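Local coordinates for cell wall surface anchor protein (Streptococcus agalactiae, PDB 4Z1P) that probably serves as a cell-wall-anchored adhesin of the antigen I/II family on the streptococcal surface, at residues 35-40 with 134-139; 84-89 with 119-124. All blocks are in the same frame, centred on the assembly; numbering follows the deposited sequence. Where two conformers were deposited one is given.

Contact 1: residues 35-40 with 134-139; sequences KQNFSQ and GLDITY
With CG beside its backbone N (chi1 -65°), D136 turns its carboxylate to the chain that leaves strand 29-36, and Q36, with CG anti to its own backbone N (chi1 176°) and extended beyond, carries its amide to Y139. One carboxylate oxygen, D136 OD1, accepts two successive backbone amides: F38 N at 2.8 Å, on the anti side but tilted out of the carboxylate plane, and S39 N at 3.0 Å, nearly along the C-O axis. The other, OD2, is met from above the carboxylate plane by K35 NZ at 3.0 Å in a salt bridge. The K35 chain, bent near its end, also gives NZ to N37 OD1 in the carbonyl plane. The ammonium thereby bonds two acceptors, N37 OD1 and D136 OD2, which are 3.3 Å apart, and probably offsets their mutual repulsion. N37 ND2 is held elsewhere, by P6 O. A water that donates to D136 OD2 also bonds S39 OG.

On the face of Q36 and I137, Y139 OH donates to Q36 OE1 over 2.7 Å, from above the amide's carbonyl plane, while OE1 itself lies at the edge of the phenol ring. The F38 ring takes L135 O at its edge and reaches I137 CG1 with CE2 at 3.7 Å; outside the pair, F126 and V131 of helix 123-131 also pack on F38. In the backbone, Q36 and I137 form a hydrogen-bonded antiparallel pair, and K35 with T138 the adjoining non-hydrogen-bonded pair. Beyond Q36-I137 the strand pairing stops; G134, with positive phi, closes helix 123-131 in a Schellman motif. Here two neighbouring central strands of the four-stranded antiparallel sheet meet where one ends and the other begins, within the C2-type adhesin domain of the antigen I/II family.

Contact 2: residues 84-89 with 119-124; sequences LLEMRH and TAKDPQ
K121 lays its extended aliphatic chain over the backbone of L84 and L85 and crosses E86 at about a right angle: CG lies 3.5 Å from L84 O, and CE 3.4 Å from E86 OE1. The ammonium itself goes past the carboxylate, with K121 NZ 4.4 Å from E86 OE1, beyond a salt bridge. It bonds instead to S83 O and to a water that also lies 2.8 Å from L85 O.

Beneath this chain, E86 and T119 form a hydrogen-bonded antiparallel pair, with E86 N giving to T119 O at 2.6 Å and T119 N to E86 O. Past the adjoining L85-A120 pair, K121 N adds a nearly straight bond (170°) to L84 O. A water donating to that same oxygen accepts from D122 N, at the N-cap of helix 123-131. T119 OG1 faces the guanidinium edge of R88, with NH1 at 3.2 Å, and one water bonds both groups.

On the other face, L85 and A120 both pack against F126 of that helix. The chemistry is thus two-sided: apolar toward the helix, charged and hydrated on the K121 side, where the opposite charges of K121 and E86 probably attract only at longer range.

Contacts 1 and 2 belong to different sheets of the same adhesin domain, the first to the four-stranded sheet and the second to the edge of the five-stranded one. Their centres are about 15 Å apart, and they touch where Y139 OH comes to 3.6 Å from L85 CD1. Helix 123-131 joins them along the chain: it starts at the end of 119-124 and finishes just ahead of G134. F126 of this helix packs on both contacts, while Y139 also meets W118, just before T119. Contact 2 is nested in sequence within the loop that contact 1 closes.

Contact 1: residues 35-40 with 134-139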
loop_
_atom_site.group_PDB
_atom_site.type_symbol
_atom_site.label_atom_id
_atom_site.label_comp_id
_atom_site.label_asym_id
_atom_site.label_seq_id
_atom_site.Cartn_x
_atom_site.Cartn_y
_atom_site.Cartn_z
ATOM N N LYS A 35 11.467 -7.438 15.435
ATOM C CA LYS A 35 12.011 -8.169 16.573
ATOM C C LYS A 35 13.327 -7.686 17.093
ATOM O O LYS A 35 14.303 -7.571 16.356
ATOM C CB LYS A 35 12.175 -9.638 16.256
ATOM C CG LYS A 35 10.919 -10.426 16.432
ATOM C CD LYS A 35 11.204 -11.913 16.418
ATOM C CE LYS A 35 11.760 -12.376 17.745
ATOM N NZ LYS A 35 12.703 -13.490 17.456
ATOM N N GLN A 36 13.339 -7.503 18.397
ATOM C CA GLN A 36 14.472 -7.056 19.192
ATOM C C GLN A 36 14.932 -8.330 19.875
ATOM O O GLN A 36 14.197 -8.918 20.754
ATOM C CB GLN A 36 13.991 -6.030 20.233
ATOM C CG GLN A 36 15.065 -5.544 21.205
ATOM C CD GLN A 36 14.519 -4.444 22.111
ATOM O OE1 GLN A 36 13.319 -4.372 22.358
ATOM N NE2 GLN A 36 15.393 -3.580 22.580
ATOM N N ASN A 37 16.081 -8.855 19.417
ATOM C CA ASN A 37 16.556 -10.177 19.866
ATOM C C ASN A 37 17.428 -10.139 21.091
ATOM O O ASN A 37 18.410 -9.423 21.148
ATOM C CB ASN A 37 17.275 -10.879 18.712
ATOM C CG ASN A 37 16.315 -11.354 17.678
ATOM O OD1 ASN A 37 15.320 -12.002 17.983
ATOM N ND2 ASN A 37 16.502 -10.946 16.502
ATOM N N PHE A 38 17.028 -10.912 22.106
ATOM C CA PHE A 38 17.806 -11.056 23.333
ATOM C C PHE A 38 18.179 -12.517 23.649
ATOM O O PHE A 38 18.864 -12.726 24.633
ATOM C CB PHE A 38 17.086 -10.444 24.593
ATOM C CG PHE A 38 16.906 -8.969 24.544
ATOM C CD1 PHE A 38 17.953 -8.174 24.263
ATOM C CD2 PHE A 38 15.629 -8.363 24.797
ATOM C CE1 PHE A 38 17.839 -6.819 24.185
ATOM C CE2 PHE A 38 15.522 -7.000 24.763
ATOM C CZ PHE A 38 16.600 -6.227 24.465
ATOM N N SER A 39 17.725 -13.480 22.872
ATOM C CA SER A 39 17.934 -14.919 23.224
ATOM C C SER A 39 19.408 -15.277 23.335
ATOM O O SER A 39 19.806 -16.112 24.174
ATOM C CB SER A 39 17.254 -15.835 22.231
ATOM O OG SER A 39 17.766 -15.629 20.959
ATOM N N GLN A 40 20.218 -14.486 22.642
ATOM C CA GLN A 40 21.696 -14.628 22.648
ATOM C C GLN A 40 22.358 -14.286 23.973
ATOM O O GLN A 40 23.511 -14.693 24.266
ATOM C CB GLN A 40 22.283 -13.904 21.410
ATOM C CG GLN A 40 22.355 -12.365 21.455
ATOM C CD GLN A 40 21.093 -11.694 20.946
ATOM O OE1 GLN A 40 20.026 -12.322 20.865
ATOM N NE2 GLN A 40 21.217 -10.401 20.560
ATOM N N GLY A 134 16.873 -14.051 28.041
ATOM C CA GLY A 134 16.801 -14.365 26.685
ATOM C C GLY A 134 15.439 -14.205 26.044
ATOM O O GLY A 134 15.122 -14.954 25.155
ATOM N N LEU A 135 14.638 -13.224 26.480
ATOM C CA LEU A 135 13.270 -13.077 25.979
ATOM C C LEU A 135 13.226 -11.964 24.927
ATOM O O LEU A 135 13.335 -10.789 25.234
ATOM C CB LEU A 135 12.235 -12.748 27.100
ATOM C CG LEU A 135 12.149 -13.835 28.192
ATOM C CD1 LEU A 135 11.439 -13.429 29.485
ATOM C CD2 LEU A 135 11.563 -15.116 27.606
ATOM N N ASP A 136 13.051 -12.363 23.687
ATOM C CA ASP A 136 13.024 -11.436 22.559
ATOM C C ASP A 136 11.711 -10.551 22.641
ATOM O O ASP A 136 10.665 -11.006 23.147
ATOM C CB ASP A 136 12.865 -12.196 21.316
ATOM C CG ASP A 136 14.095 -13.144 20.993
ATOM O OD1 ASP A 136 15.150 -12.930 21.533
ATOM O OD2 ASP A 136 13.894 -14.056 20.175
ATOM N N ILE A 137 11.794 -9.343 22.133
ATOM C CA ILE A 137 10.648 -8.411 22.197
ATOM C C ILE A 137 10.136 -8.211 20.767
ATOM O O ILE A 137 10.948 -7.933 19.857
ATOM C CB ILE A 137 11.115 -7.042 22.751
ATOM C CG1 ILE A 137 11.856 -7.161 24.095
ATOM C CG2 ILE A 137 9.978 -6.068 22.872
ATOM C CD1 ILE A 137 11.206 -8.006 25.169
ATOM N N THR A 138 8.830 -8.309 20.552
ATOM C CA THR A 138 8.235 -8.117 19.266
ATOM C C THR A 138 7.415 -6.835 19.215
ATOM O O THR A 138 6.523 -6.597 20.096
ATOM C CB THR A 138 7.381 -9.287 18.878
ATOM O OG1 THR A 138 8.196 -10.467 18.800
ATOM C CG2 THR A 138 6.763 -9.035 17.533
ATOM N N TYR A 139 7.748 -5.974 18.256
ATOM C CA TYR A 139 7.010 -4.728 18.073
ATOM C C TYR A 139 6.079 -4.903 16.921
ATOM O O TYR A 139 6.538 -5.222 15.799
ATOM C CB TYR A 139 7.979 -3.572 17.847
ATOM C CG TYR A 139 8.913 -3.270 18.959
ATOM C CD1 TYR A 139 9.915 -4.161 19.329
ATOM C CD2 TYR A 139 8.870 -2.070 19.587
ATOM C CE1 TYR A 139 10.863 -3.848 20.280
ATOM C CE2 TYR A 139 9.744 -1.743 20.601
ATOM C CZ TYR A 139 10.744 -2.602 20.969
ATOM O OH TYR A 139 11.617 -2.305 21.976
HETATM O O HOH W 1 16.074 -14.930 19.163
#

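Contact 2: residues 84-89 with 119-124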
loop_
_atom_site.group_PDB
_atom_site.type_symbol
_atom_site.label_atom_id
_atom_site.label_comp_id
_atom_site.label_asym_id
_atom_site.label_seq_id
_atom_site.Cartn_x
_atom_site.Cartn_y
_atom_site.Cartn_z
ATOM N N LEU A 84 7.317 -0.426 30.052
ATOM C CA LEU A 84 8.661 -0.475 30.543
ATOM C C LEU A 84 9.630 0.232 29.576
ATOM O O LEU A 84 10.863 0.386 29.876
ATOM C CB LEU A 84 9.148 -1.940 30.623
ATOM C CG LEU A 84 8.253 -2.900 31.413
ATOM C CD1 LEU A 84 8.797 -4.328 31.492
ATOM C CD2 LEU A 84 7.898 -2.362 32.790
ATOM N N LEU A 85 9.086 0.702 28.465
ATOM C CA LEU A 85 9.893 1.316 27.423
ATOM C C LEU A 85 9.523 2.763 27.210
ATOM O O LEU A 85 8.329 3.089 27.096
ATOM C CB LEU A 85 9.690 0.630 26.105
ATOM C CG LEU A 85 10.074 -0.851 26.196
ATOM C CD1 LEU A 85 9.689 -1.665 24.938
ATOM C CD2 LEU A 85 11.537 -0.976 26.454
ATOM N N GLU A 86 10.518 3.598 27.144
ATOM C CA GLU A 86 10.286 5.008 26.756
ATOM C C GLU A 86 10.256 5.194 25.244
ATOM O O GLU A 86 11.272 4.932 24.605
ATOM C CB GLU A 86 11.330 5.854 27.367
ATOM C CG GLU A 86 11.070 7.355 27.261
ATOM C CD GLU A 86 10.080 7.910 28.293
ATOM O OE1 GLU A 86 9.994 7.406 29.426
ATOM O OE2 GLU A 86 9.459 8.940 27.981
ATOM N N MET A 87 9.134 5.664 24.713
ATOM C CA MET A 87 8.915 5.923 23.286
ATOM C C MET A 87 9.448 7.356 22.960
ATOM O O MET A 87 9.004 8.377 23.611
ATOM C CB MET A 87 7.423 5.790 22.970
ATOM C CG MET A 87 6.976 5.976 21.521
ATOM S SD MET A 87 7.018 7.701 20.938
ATOM C CE MET A 87 5.971 7.651 19.509
ATOM N N ARG A 88 10.364 7.456 21.984
ATOM C CA ARG A 88 10.811 8.724 21.495
ATOM C C ARG A 88 10.584 8.783 20.044
ATOM O O ARG A 88 10.642 7.748 19.369
ATOM C CB ARG A 88 12.289 9.016 21.787
ATOM C CG ARG A 88 12.584 9.336 23.228
ATOM C CD ARG A 88 14.027 9.732 23.452
ATOM N NE ARG A 88 14.303 10.164 24.852
ATOM C CZ ARG A 88 14.454 9.376 25.895
ATOM N NH1 ARG A 88 14.437 8.055 25.786
ATOM N NH2 ARG A 88 14.704 9.946 27.094
ATOM N N HIS A 89 10.234 9.969 19.537
ATOM C CA HIS A 89 9.945 10.167 18.140
ATOM C C HIS A 89 10.566 11.481 17.719
ATOM O O HIS A 89 10.152 12.520 18.178
ATOM C CB HIS A 89 8.467 10.128 17.822
ATOM C CG HIS A 89 8.126 10.528 16.418
ATOM N ND1 HIS A 89 6.926 11.113 16.077
ATOM C CD2 HIS A 89 8.842 10.468 15.263
ATOM C CE1 HIS A 89 6.888 11.319 14.772
ATOM N NE2 HIS A 89 8.031 10.922 14.253
ATOM N N THR A 119 13.523 2.882 24.513
ATOM C CA THR A 119 14.564 2.597 25.465
ATOM C C THR A 119 14.039 2.067 26.780
ATOM O O THR A 119 12.900 2.488 27.283
ATOM C CB THR A 119 15.343 3.909 25.780
ATOM O OG1 THR A 119 14.435 4.917 26.100
ATOM C CG2 THR A 119 16.159 4.347 24.598
ATOM N N ALA A 120 14.766 1.133 27.380
ATOM C CA ALA A 120 14.395 0.630 28.642
ATOM C C ALA A 120 14.451 1.686 29.722
ATOM O O ALA A 120 15.472 2.298 29.946
ATOM C CB ALA A 120 15.186 -0.607 29.037
ATOM N N LYS A 121 13.348 1.883 30.431
ATOM C CA LYS A 121 13.264 2.970 31.438
ATOM C C LYS A 121 14.110 2.586 32.636
ATOM O O LYS A 121 14.760 3.437 33.245
ATOM C CB LYS A 121 11.784 3.193 31.888
ATOM C CG LYS A 121 10.843 3.712 30.840
ATOM C CD LYS A 121 9.396 3.905 31.431
ATOM C CE LYS A 121 8.477 4.470 30.394
ATOM N NZ LYS A 121 7.013 4.400 30.752
ATOM N N ASP A 122 14.141 1.314 32.966
ATOM C CA ASP A 122 14.926 0.859 34.106
ATOM C C ASP A 122 15.823 -0.273 33.605
ATOM O O ASP A 122 15.389 -1.414 33.557
ATOM C CB ASP A 122 14.024 0.326 35.199
ATOM C CG ASP A 122 14.804 -0.110 36.441
ATOM O OD1 ASP A 122 15.993 -0.476 36.343
ATOM O OD2 ASP A 122 14.148 -0.156 37.481
ATOM N N PRO A 123 17.052 0.062 33.219
ATOM C CA PRO A 123 17.879 -0.959 32.448
ATOM C C PRO A 123 18.184 -2.196 33.294
ATOM O O PRO A 123 18.069 -3.315 32.826
ATOM C CB PRO A 123 19.120 -0.228 32.120
ATOM C CG PRO A 123 18.835 1.191 32.328
ATOM C CD PRO A 123 17.576 1.414 33.100
ATOM N N GLN A 124 18.371 -1.984 34.603
ATOM C CA GLN A 124 18.605 -3.098 35.510
ATOM C C GLN A 124 17.420 -4.029 35.646
ATOM O O GLN A 124 17.568 -5.266 35.561
ATOM C CB GLN A 124 19.087 -2.570 36.896
ATOM C CG GLN A 124 20.407 -1.807 36.886
ATOM C CD GLN A 124 20.374 -0.349 36.341
ATOM O OE1 GLN A 124 19.325 0.323 36.302
ATOM N NE2 GLN A 124 21.543 0.140 35.924
HETATM O O HOH W 2 12.503 -0.665 31.906
HETATM O O HOH W 3 5.804 3.680 28.151
HETATM O O HOH W 4 14.694 6.341 28.344
#